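RNA N6-adenosine-methyltransferase METTL16,RNA N6-adenosine-methyltransferase METTL16 (PDB 6M1U) catalyses N6-methylation of adenosine in RNA, including U6 small nuclear RNA, and through its vertebrate conserved region probably takes part in binding that RNA. Local coordinates at residues A10-E15 against N147-L152; T36-I41 against V59-T64. All coordinates share one frame; numbering follows the deposited sequence.

Contact 1. Residues A10-E15 against N147-L152; sequences ASVMKE and NQIFRL
V12 and F150 mark the closest approach of two helical backbones, with V12 CA and F150 CA 8.2 Å apart. Residues 10-15 form the first turns of helix 10-20, and residues 147-152 belong to the last part of helix 136-153. Within each segment the usual helical bonds run along the chain, as from E15 N to S11 O at 2.9 Å and from R151 N to N147 O at 3.1 Å, while A10 N, in the first turn, bonds to D122 OD1. What remains for the space between them is side-chain packing, a small and wholly apolar patch in which one branched residue meets two side chains of the other helix.

Between these two segments V12 alone represents residues 10-15. Its two methyls fork around one carbon of the phenyl ring, CG1 and CG2 of V12 each lying 3.9 Å from F150 CE1. CG1 of V12 stands anti to its own backbone N (chi1 -165°), which leaves CG2 beside that N and presents both branches across the gap. The F150 side chain starts out to one side of the line to V12, and its ring then brings CE1 to the valine; the two side chains cross at about a right angle. Toward the buried side, I149 CG2 lies 4.4 Å from V12 CG1, and the same methyl sits over one face of the F150 ring, displaced toward its rim.

Around this patch V153 also touches V12 and E15. F150 stays on the exposed side, whereas I149 packs on F6 and V8 and so links the helix pair to strand 4-8, an edge strand of the five-stranded antiparallel sheet, consistent with a KA-1-like alpha/beta fold.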
ATOM      1  N   ALA A  10      14.536   3.771  -2.237  1.00 93.74           N
ATOM      2  CA  ALA A  10      15.035   2.881  -3.288  1.00 92.72           C
ATOM      3  C   ALA A  10      15.824   1.705  -2.726  1.00 92.74           C
ATOM      4  O   ALA A  10      15.948   0.678  -3.407  1.00 92.32           O
ATOM      5  CB  ALA A  10      15.891   3.661  -4.285  1.00 95.84           C
ATOM      6  N   SER A  11      16.356   1.838  -1.505  1.00 91.79           N
ATOM      7  CA  SER A  11      16.950   0.705  -0.805  1.00 92.20           C
ATOM      8  C   SER A  11      15.891  -0.200  -0.187  1.00 87.15           C
ATOM      9  O   SER A  11      16.016  -1.431  -0.233  1.00 87.67           O
ATOM     10  CB  SER A  11      17.883   1.208   0.275  1.00 94.62           C
ATOM     11  OG  SER A  11      17.168   2.119   1.071  1.00 93.17           O
ATOM     12  N   VAL A  12      14.854   0.378   0.419  1.00 83.73           N
ATOM     13  CA  VAL A  12      13.774  -0.471   0.916  1.00 80.89           C
ATOM     14  C   VAL A  12      13.145  -1.253  -0.236  1.00 80.25           C
ATOM     15  O   VAL A  12      12.804  -2.437  -0.092  1.00 79.10           O
ATOM     16  CB  VAL A  12      12.723   0.356   1.684  1.00 78.44           C
ATOM     17  CG1 VAL A  12      11.823  -0.565   2.505  1.00 77.09           C
ATOM     18  CG2 VAL A  12      13.399   1.354   2.585  1.00 80.00           C
ATOM     19  N   MET A  13      13.010  -0.630  -1.405  1.00 81.09           N
ATOM     20  CA  MET A  13      12.559  -1.405  -2.553  1.00 81.38           C
ATOM     21  C   MET A  13      13.505  -2.568  -2.825  1.00 83.86           C
ATOM     22  O   MET A  13      13.078  -3.729  -2.858  1.00 83.62           O
ATOM     23  CB  MET A  13      12.427  -0.518  -3.777  1.00 81.67           C
ATOM     24  CG  MET A  13      11.240   0.393  -3.711  1.00 79.71           C
ATOM     25  SD  MET A  13      11.253   1.461  -5.146  1.00 81.27           S
ATOM     26  CE  MET A  13       9.662   1.091  -5.806  1.00 78.23           C
ATOM     27  N   LYS A  14      14.804  -2.280  -2.975  1.00 86.08           N
ATOM     28  CA  LYS A  14      15.771  -3.346  -3.208  1.00 89.37           C
ATOM     29  C   LYS A  14      15.576  -4.497  -2.226  1.00 87.10           C
ATOM     30  O   LYS A  14      15.558  -5.666  -2.621  1.00 86.90           O
ATOM     31  CB  LYS A  14      17.202  -2.794  -3.132  1.00 95.56           C
ATOM     32  CG  LYS A  14      17.609  -1.833  -4.293  1.00 99.39           C
ATOM     33  CD  LYS A  14      19.154  -1.601  -4.415  1.00105.75           C
ATOM     34  CE  LYS A  14      19.597  -0.145  -4.138  1.00107.69           C
ATOM     35  NZ  LYS A  14      19.595   0.756  -5.326  1.00108.52           N
ATOM     36  N   GLU A  15      15.370  -4.191  -0.949  1.00 86.38           N
ATOM     37  CA  GLU A  15      15.161  -5.269   0.005  1.00 85.70           C
ATOM     38  C   GLU A  15      13.825  -5.971  -0.210  1.00 81.38           C
ATOM     39  O   GLU A  15      13.721  -7.189  -0.016  1.00 81.71           O
ATOM     40  CB  GLU A  15      15.251  -4.735   1.429  1.00 88.16           C
ATOM     41  CG  GLU A  15      15.902  -5.696   2.398  1.00 92.90           C
ATOM     42  CD  GLU A  15      17.238  -6.182   1.887  1.00 99.00           C
ATOM     43  OE1 GLU A  15      17.375  -7.400   1.648  1.00100.93           O
ATOM     44  OE2 GLU A  15      18.142  -5.338   1.702  1.00102.16           O
ATOM     45  N   ASN A 147       3.708   0.488   8.201  1.00 85.99           N
ATOM     46  CA  ASN A 147       4.326  -0.256   9.293  1.00 87.71           C
ATOM     47  C   ASN A 147       4.571  -1.696   8.881  1.00 85.66           C
ATOM     48  O   ASN A 147       5.666  -2.231   9.085  1.00 88.60           O
ATOM     49  CB  ASN A 147       3.464  -0.180  10.557  1.00 86.14           C
ATOM     50  CG  ASN A 147       3.714   1.111  11.370  1.00 87.15           C
ATOM     51  OD1 ASN A 147       4.396   2.051  10.909  1.00 86.42           O
ATOM     52  ND2 ASN A 147       3.155   1.160  12.581  1.00 88.71           N
ATOM     53  N   GLN A 148       3.587  -2.314   8.234  1.00 85.77           N
ATOM     54  CA  GLN A 148       3.761  -3.690   7.787  1.00 86.24           C
ATOM     55  C   GLN A 148       4.928  -3.806   6.812  1.00 86.40           C
ATOM     56  O   GLN A 148       5.682  -4.784   6.864  1.00 87.11           O
ATOM     57  CB  GLN A 148       2.464  -4.210   7.160  1.00 88.13           C
ATOM     58  CG  GLN A 148       2.257  -5.699   7.377  1.00 91.87           C
ATOM     59  CD  GLN A 148       2.243  -6.082   8.850  1.00 95.79           C
ATOM     60  OE1 GLN A 148       1.352  -5.691   9.593  1.00 96.80           O
ATOM     61  NE2 GLN A 148       3.240  -6.848   9.274  1.00 98.42           N
ATOM     62  N   ILE A 149       5.107  -2.808   5.932  1.00 83.26           N
ATOM     63  CA  ILE A 149       6.215  -2.850   4.975  1.00 81.95           C
ATOM     64  C   ILE A 149       7.534  -2.972   5.706  1.00 84.49           C
ATOM     65  O   ILE A 149       8.386  -3.796   5.352  1.00 85.68           O
ATOM     66  CB  ILE A 149       6.230  -1.615   4.057  1.00 78.38           C
ATOM     67  CG1 ILE A 149       5.260  -1.786   2.884  1.00 75.10           C
ATOM     68  CG2 ILE A 149       7.655  -1.356   3.553  1.00 79.47           C
ATOM     69  CD1 ILE A 149       5.296  -0.611   1.909  1.00 73.99           C
ATOM     70  N   PHE A 150       7.715  -2.175   6.748  1.00 85.81           N
ATOM     71  CA  PHE A 150       9.017  -2.144   7.379  1.00 90.85           C
ATOM     72  C   PHE A 150       9.238  -3.345   8.276  1.00 91.01           C
ATOM     73  O   PHE A 150      10.380  -3.754   8.460  1.00 93.41           O
ATOM     74  CB  PHE A 150       9.215  -0.809   8.104  1.00 94.41           C
ATOM     75  CG  PHE A 150       9.519   0.329   7.158  1.00 97.03           C
ATOM     76  CD1 PHE A 150      10.800   0.492   6.644  1.00100.25           C
ATOM     77  CD2 PHE A 150       8.508   1.186   6.725  1.00 96.33           C
ATOM     78  CE1 PHE A 150      11.075   1.508   5.749  1.00100.43           C
ATOM     79  CE2 PHE A 150       8.767   2.209   5.829  1.00 96.26           C
ATOM     80  CZ  PHE A 150      10.050   2.373   5.342  1.00 98.43           C
ATOM     81  N   ARG A 151       8.189  -3.979   8.780  1.00 91.99           N
ATOM     82  CA  ARG A 151       8.427  -5.271   9.408  1.00 95.02           C
ATOM     83  C   ARG A 151       9.031  -6.258   8.406  1.00 93.84           C
ATOM     84  O   ARG A 151      10.038  -6.911   8.704  1.00 95.80           O
ATOM     85  CB  ARG A 151       7.142  -5.807  10.037  1.00 97.20           C
ATOM     86  CG  ARG A 151       6.721  -4.964  11.219  1.00100.82           C
ATOM     87  CD  ARG A 151       5.864  -5.720  12.209  1.00104.65           C
ATOM     88  NE  ARG A 151       6.664  -6.315  13.278  1.00111.02           N
ATOM     89  CZ  ARG A 151       6.146  -6.908  14.353  1.00116.03           C
ATOM     90  NH1 ARG A 151       4.819  -6.981  14.499  1.00115.70           N
ATOM     91  NH2 ARG A 151       6.952  -7.424  15.281  1.00120.48           N
ATOM     92  N   LEU A 152       8.466  -6.324   7.193  1.00 90.89           N
ATOM     93  CA  LEU A 152       8.999  -7.207   6.153  1.00 90.34           C
ATOM     94  C   LEU A 152      10.480  -6.937   5.886  1.00 92.72           C
ATOM     95  O   LEU A 152      11.266  -7.873   5.684  1.00 94.91           O
ATOM     96  CB  LEU A 152       8.201  -7.033   4.855  1.00 87.23           C
ATOM     97  CG  LEU A 152       6.735  -7.452   4.729  1.00 84.35           C
ATOM     98  CD1 LEU A 152       6.132  -6.797   3.491  1.00 81.63           C
ATOM     99  CD2 LEU A 152       6.610  -8.955   4.645  1.00 85.92           C
TER

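Contact 2. Residues T36-I41 against V59-T64; sequences TWIEKI and VSLFLT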
ATOM      1  N   THR A  36       2.751  -5.230  -5.124  1.00 61.81           N
ATOM      2  CA  THR A  36       2.365  -6.598  -4.799  1.00 61.27           C
ATOM      3  C   THR A  36       2.636  -6.943  -3.336  1.00 62.42           C
ATOM      4  O   THR A  36       2.052  -7.908  -2.832  1.00 62.03           O
ATOM      5  CB  THR A  36       3.077  -7.607  -5.692  1.00 62.18           C
ATOM      6  OG1 THR A  36       4.432  -7.702  -5.268  1.00 63.65           O
ATOM      7  CG2 THR A  36       3.048  -7.185  -7.149  1.00 63.37           C
ATOM      8  N   TRP A  37       3.508  -6.189  -2.644  1.00 60.41           N
ATOM      9  CA  TRP A  37       3.615  -6.373  -1.200  1.00 61.02           C
ATOM     10  C   TRP A  37       2.468  -5.686  -0.473  1.00 58.51           C
ATOM     11  O   TRP A  37       1.950  -6.220   0.517  1.00 59.06           O
ATOM     12  CB  TRP A  37       4.950  -5.865  -0.670  1.00 60.06           C
ATOM     13  CG  TRP A  37       6.074  -6.843  -0.794  1.00 61.05           C
ATOM     14  CD1 TRP A  37       7.226  -6.695  -1.539  1.00 63.16           C
ATOM     15  CD2 TRP A  37       6.173  -8.126  -0.165  1.00 61.93           C
ATOM     16  NE1 TRP A  37       8.033  -7.817  -1.406  1.00 65.23           N
ATOM     17  CE2 TRP A  37       7.411  -8.702  -0.565  1.00 64.49           C
ATOM     18  CE3 TRP A  37       5.347  -8.846   0.708  1.00 60.71           C
ATOM     19  CZ2 TRP A  37       7.820  -9.955  -0.130  1.00 66.44           C
ATOM     20  CZ3 TRP A  37       5.771 -10.096   1.137  1.00 62.87           C
ATOM     21  CH2 TRP A  37       6.985 -10.633   0.716  1.00 65.68           C
ATOM     22  N   ILE A  38       2.041  -4.510  -0.934  1.00 59.05           N
ATOM     23  CA  ILE A  38       0.815  -3.942  -0.375  1.00 59.60           C
ATOM     24  C   ILE A  38      -0.371  -4.877  -0.635  1.00 61.88           C
ATOM     25  O   ILE A  38      -1.227  -5.079   0.236  1.00 61.74           O
ATOM     26  CB  ILE A  38       0.564  -2.530  -0.932  1.00 57.71           C
ATOM     27  CG1 ILE A  38       1.685  -1.589  -0.514  1.00 58.56           C
ATOM     28  CG2 ILE A  38      -0.702  -1.981  -0.369  1.00 57.04           C
ATOM     29  CD1 ILE A  38       1.690  -0.280  -1.270  1.00 58.24           C
ATOM     30  N   GLU A  39      -0.414  -5.502  -1.819  1.00 66.07           N
ATOM     31  CA  GLU A  39      -1.497  -6.439  -2.114  1.00 68.36           C
ATOM     32  C   GLU A  39      -1.470  -7.617  -1.154  1.00 69.13           C
ATOM     33  O   GLU A  39      -2.520  -8.066  -0.681  1.00 68.24           O
ATOM     34  CB  GLU A  39      -1.399  -6.916  -3.560  1.00 74.50           C
ATOM     35  CG  GLU A  39      -1.805  -5.874  -4.582  1.00 77.42           C
ATOM     36  CD  GLU A  39      -1.483  -6.265  -6.023  1.00 80.82           C
ATOM     37  OE1 GLU A  39      -0.682  -7.197  -6.267  1.00 82.98           O
ATOM     38  OE2 GLU A  39      -2.050  -5.619  -6.928  1.00 82.83           O
ATOM     39  N   LYS A  40      -0.270  -8.106  -0.821  1.00 68.35           N
ATOM     40  CA  LYS A  40      -0.153  -9.159   0.182  1.00 69.25           C
ATOM     41  C   LYS A  40      -0.664  -8.677   1.540  1.00 66.10           C
ATOM     42  O   LYS A  40      -1.416  -9.381   2.221  1.00 66.87           O
ATOM     43  CB  LYS A  40       1.307  -9.614   0.276  1.00 70.15           C
ATOM     44  CG  LYS A  40       1.495 -11.087   0.612  1.00 73.16           C
ATOM     45  CD  LYS A  40       1.453 -11.339   2.099  1.00 75.27           C
ATOM     46  CE  LYS A  40       1.029 -12.778   2.374  1.00 78.14           C
ATOM     47  NZ  LYS A  40       1.402 -13.215   3.768  1.00 80.20           N
ATOM     48  N   ILE A  41      -0.290  -7.464   1.934  1.00 65.98           N
ATOM     49  CA  ILE A  41      -0.670  -6.952   3.245  1.00 65.84           C
ATOM     50  C   ILE A  41      -2.179  -6.792   3.346  1.00 67.11           C
ATOM     51  O   ILE A  41      -2.785  -7.059   4.396  1.00 67.61           O
ATOM     52  CB  ILE A  41       0.054  -5.619   3.502  1.00 66.10           C
ATOM     53  CG1 ILE A  41       1.547  -5.872   3.694  1.00 67.38           C
ATOM     54  CG2 ILE A  41      -0.625  -4.848   4.656  1.00 65.90           C
ATOM     55  CD1 ILE A  41       2.371  -4.676   3.484  1.00 66.98           C
ATOM     56  N   VAL A  59       1.448   2.304 -10.360  1.00 64.14           N
ATOM     57  CA  VAL A  59       0.496   1.209 -10.226  1.00 61.91           C
ATOM     58  C   VAL A  59      -0.544   1.602  -9.182  1.00 60.83           C
ATOM     59  O   VAL A  59      -0.194   2.192  -8.156  1.00 60.95           O
ATOM     60  CB  VAL A  59       1.195  -0.087  -9.799  1.00 57.04           C
ATOM     61  CG1 VAL A  59       0.196  -1.247  -9.727  1.00 54.92           C
ATOM     62  CG2 VAL A  59       2.344  -0.378 -10.722  1.00 57.29           C
ATOM     63  N   SER A  60      -1.816   1.284  -9.431  1.00 63.52           N
ATOM     64  CA  SER A  60      -2.898   1.709  -8.551  1.00 63.94           C
ATOM     65  C   SER A  60      -3.697   0.521  -8.039  1.00 63.68           C
ATOM     66  O   SER A  60      -4.058  -0.377  -8.809  1.00 64.06           O
ATOM     67  CB  SER A  60      -3.858   2.665  -9.260  1.00 67.53           C
ATOM     68  OG  SER A  60      -3.151   3.735  -9.855  1.00 70.87           O
ATOM     69  N   LEU A  61      -4.006   0.549  -6.745  1.00 62.27           N
ATOM     70  CA  LEU A  61      -4.999  -0.321  -6.137  1.00 60.55           C
ATOM     71  C   LEU A  61      -6.235   0.483  -5.777  1.00 60.53           C
ATOM     72  O   LEU A  61      -6.119   1.554  -5.184  1.00 59.95           O
ATOM     73  CB  LEU A  61      -4.478  -0.929  -4.857  1.00 61.57           C
ATOM     74  CG  LEU A  61      -3.318  -1.834  -5.073  1.00 62.97           C
ATOM     75  CD1 LEU A  61      -2.894  -2.271  -3.683  1.00 63.78           C
ATOM     76  CD2 LEU A  61      -3.852  -2.960  -5.930  1.00 63.47           C
ATOM     77  N   PHE A  62      -7.409  -0.035  -6.103  1.00 58.82           N
ATOM     78  CA  PHE A  62      -8.642   0.449  -5.502  1.00 58.11           C
ATOM     79  C   PHE A  62      -9.038  -0.532  -4.408  1.00 57.80           C
ATOM     80  O   PHE A  62      -9.081  -1.747  -4.648  1.00 56.16           O
ATOM     81  CB  PHE A  62      -9.776   0.583  -6.520  1.00 57.33           C
ATOM     82  CG  PHE A  62     -10.988   1.269  -5.966  1.00 56.52           C
ATOM     83  CD1 PHE A  62     -11.977   0.553  -5.312  1.00 56.78           C
ATOM     84  CD2 PHE A  62     -11.123   2.643  -6.059  1.00 56.54           C
ATOM     85  CE1 PHE A  62     -13.074   1.198  -4.788  1.00 56.96           C
ATOM     86  CE2 PHE A  62     -12.228   3.288  -5.514  1.00 57.14           C
ATOM     87  CZ  PHE A  62     -13.195   2.566  -4.894  1.00 57.28           C
ATOM     88  N   LEU A  63      -9.298  -0.024  -3.204  1.00 57.52           N
ATOM     89  CA  LEU A  63      -9.575  -0.927  -2.101  1.00 59.43           C
ATOM     90  C   LEU A  63     -10.832  -0.506  -1.353  1.00 59.35           C
ATOM     91  O   LEU A  63     -11.217   0.662  -1.326  1.00 62.43           O
ATOM     92  CB  LEU A  63      -8.384  -1.047  -1.139  1.00 55.16           C
ATOM     93  CG  LEU A  63      -8.248   0.120  -0.200  1.00 53.67           C
ATOM     94  CD1 LEU A  63      -8.703  -0.266   1.192  1.00 54.21           C
ATOM     95  CD2 LEU A  63      -6.826   0.576  -0.202  1.00 52.64           C
ATOM     96  N   THR A  64     -11.471  -1.501  -0.758  1.00 64.49           N
ATOM     97  CA  THR A  64     -12.728  -1.356  -0.043  1.00 67.39           C
ATOM     98  C   THR A  64     -12.517  -2.021   1.304  1.00 70.33           C
ATOM     99  O   THR A  64     -12.380  -3.247   1.367  1.00 73.95           O
ATOM    100  CB  THR A  64     -13.865  -2.025  -0.814  1.00 71.55           C
ATOM    101  OG1 THR A  64     -14.089  -1.319  -2.035  1.00 72.86           O
ATOM    102  CG2 THR A  64     -15.118  -2.009  -0.020  1.00 74.97           C
TER
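The E39 carboxylate is the flat group of this contact, and the strand offers it a single methyl: L61 CD2 lies 3.4 Å from E39 OE2, on the side of that oxygen rather than of OE1. The polar partner of OE2 is R51 NE of the neighbouring strand 48-52, with which it forms a salt bridge; the methyl is merely a neighbour.

Behind the carboxylate the glutamate behaves as a hydrocarbon. Its chain is extended beyond CG (chi2 170°), running past the leucine, and E39 CG lies 3.8 Å from L61 CD2. The other leucine branch, L61 CD1, lies between the two helix residues, near E39 CG and 4.0 Å from I38 CG2. L61 thus packs against the side chains of I38 and E39 together, while I38 continues to V116 of strand 108-119, and L42 touches L61 from the next turn. The nearest backbones, E39 CA and L61 CA, remain 8.1 Å apart.

Chemically, the contact divides a glutamate in two: its methylene stem closes over the buried leucine, and its charge is carried to the arginine on the sheet's edge strand, which would be expected to favour the ionised form.

Contact 1 joins two helices to each other, whereas contact 2 joins a third helix to the sheet; their centres are about 15 Å apart. Contact 2 is the more central, its centre about 5 Å from that of the chain, against about 11 Å for the centre of contact 1. In sequence, contact 2 is nested within the loop that contact 1 closes. The two meet directly through the C-terminal helix: L152 CD1 packs 3.5 Å from W37 CE3, and Q148 CB lies 3.7 Å from I41 CD1. Residues 147-152 therefore touch both preceding helices, helix 10-20 through I149 and F150, and helix 30-44 through Q148 and L152.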